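Local coordinates for protein pollen receptor-like kinase 3 (Arabidopsis thaliana, PDB 5WLS) that probably acts as a pollen receptor-like protein kinase, with a leucine-rich-repeat extracellular domain that resembles the SERK co-receptors, at residues 58-61 against 62-65. Residues are numbered along the deposited sequence; the frame is centred on the assembly and turned at random.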
ATOM      1  N   ASN A  58     -12.500   3.905   7.511  1.00 52.22           N
ATOM      2  CA  ASN A  58     -12.438   5.032   8.438  1.00 56.44           C
ATOM      3  C   ASN A  58     -11.206   4.817   9.309  1.00 50.71           C
ATOM      4  O   ASN A  58     -11.226   4.013  10.246  1.00 55.77           O
ATOM      5  CB  ASN A  58     -13.713   5.146   9.267  1.00 63.92           C
ATOM      6  CG  ASN A  58     -13.808   6.468  10.002  1.00 73.84           C
ATOM      7  OD1 ASN A  58     -12.880   7.276   9.972  1.00 72.22           O
ATOM      8  ND2 ASN A  58     -14.939   6.701  10.657  1.00 82.30           N
ATOM      9  N   ILE A  59     -10.135   5.549   8.995  1.00 43.61           N
ATOM     10  CA  ILE A  59      -8.840   5.297   9.611  1.00 51.70           C
ATOM     11  C   ILE A  59      -8.795   5.756  11.066  1.00 63.21           C
ATOM     12  O   ILE A  59      -7.949   5.285  11.834  1.00 63.27           O
ATOM     13  CB  ILE A  59      -7.759   5.938   8.718  1.00 60.72           C
ATOM     14  CG1 ILE A  59      -7.425   4.965   7.587  1.00 66.89           C
ATOM     15  CG2 ILE A  59      -6.500   6.315   9.490  1.00 56.76           C
ATOM     16  CD1 ILE A  59      -6.469   5.497   6.587  1.00 68.65           C
ATOM     17  N   GLU A  60      -9.723   6.618  11.490  1.00 67.60           N
ATOM     18  CA  GLU A  60      -9.786   6.968  12.905  1.00 67.83           C
ATOM     19  C   GLU A  60     -10.093   5.747  13.763  1.00 62.52           C
ATOM     20  O   GLU A  60      -9.636   5.661  14.909  1.00 69.44           O
ATOM     21  CB  GLU A  60     -10.832   8.059  13.141  1.00 74.59           C
ATOM     22  CG  GLU A  60     -10.537   9.378  12.442  1.00 75.66           C
ATOM     23  CD  GLU A  60      -9.288  10.061  12.972  1.00 78.72           C
ATOM     24  OE1 GLU A  60      -8.971   9.886  14.167  1.00 80.96           O
ATOM     25  OE2 GLU A  60      -8.627  10.779  12.191  1.00 77.21           O
ATOM     26  N   ASP A  61     -10.857   4.790  13.226  1.00 65.51           N
ATOM     27  CA  ASP A  61     -11.047   3.518  13.916  1.00 66.12           C
ATOM     28  C   ASP A  61      -9.729   2.764  14.055  1.00 65.22           C
ATOM     29  O   ASP A  61      -9.430   2.211  15.120  1.00 74.40           O
ATOM     30  CB  ASP A  61     -12.074   2.661  13.174  1.00 68.49           C
ATOM     31  CG  ASP A  61     -13.462   3.270  13.191  1.00 73.96           C
ATOM     32  OD1 ASP A  61     -13.776   4.015  14.142  1.00 77.47           O
ATOM     33  OD2 ASP A  61     -14.242   2.996  12.256  1.00 76.91           O
ATOM     34  N   LEU A  62      -8.924   2.732  12.990  1.00 51.67           N
ATOM     35  CA  LEU A  62      -7.669   1.987  13.035  1.00 51.18           C
ATOM     36  C   LEU A  62      -6.608   2.688  13.872  1.00 56.60           C
ATOM     37  O   LEU A  62      -5.647   2.038  14.298  1.00 63.37           O
ATOM     38  CB  LEU A  62      -7.133   1.753  11.620  1.00 55.33           C
ATOM     39  CG  LEU A  62      -8.026   1.072  10.580  1.00 50.54           C
ATOM     40  CD1 LEU A  62      -7.284   0.955   9.254  1.00 47.88           C
ATOM     41  CD2 LEU A  62      -8.502  -0.293  11.056  1.00 42.74           C
ATOM     42  N   LYS A  63      -6.752   3.993  14.117  1.00 54.21           N
ATOM     43  CA  LYS A  63      -5.822   4.689  14.997  1.00 61.00           C
ATOM     44  C   LYS A  63      -5.968   4.256  16.447  1.00 64.70           C
ATOM     45  O   LYS A  63      -5.024   4.418  17.227  1.00 67.15           O
ATOM     46  CB  LYS A  63      -6.017   6.204  14.898  1.00 58.94           C
ATOM     47  CG  LYS A  63      -5.314   6.853  13.718  1.00 67.29           C
ATOM     48  CD  LYS A  63      -5.791   8.282  13.512  1.00 71.20           C
ATOM     49  CE  LYS A  63      -5.129   9.235  14.498  1.00 70.85           C
ATOM     50  NZ  LYS A  63      -5.467  10.658  14.211  1.00 67.63           N
ATOM     51  N   ASP A  64      -7.122   3.710  16.824  1.00 61.47           N
ATOM     52  CA  ASP A  64      -7.341   3.262  18.191  1.00 72.09           C
ATOM     53  C   ASP A  64      -6.735   1.886  18.468  1.00 73.12           C
ATOM     54  O   ASP A  64      -6.917   1.359  19.571  1.00 81.72           O
ATOM     55  CB  ASP A  64      -8.840   3.264  18.505  1.00 77.21           C
ATOM     56  CG  ASP A  64      -9.460   4.637  18.432  1.00 76.56           C
ATOM     57  OD1 ASP A  64      -8.738   5.635  18.638  1.00 77.15           O
ATOM     58  OD2 ASP A  64     -10.678   4.715  18.158  1.00 72.64           O
ATOM     59  N   LEU A  65      -6.021   1.295  17.496  1.00 69.73           N
ATOM     60  CA  LEU A  65      -5.169   0.128  17.704  1.00 64.63           C
ATOM     61  C   LEU A  65      -3.722   0.589  17.753  1.00 65.74           C
ATOM     62  O   LEU A  65      -3.119   0.839  16.697  1.00 67.32           O
ATOM     63  CB  LEU A  65      -5.361  -0.908  16.592  1.00 59.48           C
ATOM     64  CG  LEU A  65      -6.777  -1.327  16.227  1.00 58.97           C
ATOM     65  CD1 LEU A  65      -6.804  -2.183  14.970  1.00 59.21           C
ATOM     66  CD2 LEU A  65      -7.166  -2.207  17.427  1.00 59.85           C
TER
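E60 and K63 meet on the solvent side of a short helical turn, where their side chains run alongside each other and point the same way. The salt bridge between them is long, with E60 OE1 3.6 Å from K63 NZ. Both chains are bent on the way, E60 at chi2 (-65°) and K63 at chi3 (79°), and the lysine CD lies against the carboxylate, 3.6 Å from E60 OE1. Long, flexible charged residues suit this exposed flank, as each can pair with the other while staying in water.

Backbone bonds hold the turn. K63 N donates to I59 O at 2.9 Å, an i to i+4 bond of the helical type, whereas D64 N reaches D61 O at 3.2 Å, three residues back and from above the carbonyl plane. This helix, residues 59-63, lies in the beta-alpha-beta crossover between the parallel strands 42-47 and 70-72, on the convex side of the leucine-rich-repeat solenoid.

The apolar residues look inward instead. I59 CG1 lies 4.3 Å from L62 CD1, a loose contact. The branched I59 also packs on P83, P84 and F85, an apolar loop surface that suits its aliphatic side chain. L62 reaches I46 and L65 bears on V43, so the leucines pack this segment against strand 42-47; L65 also touches L4 of helix 3-9.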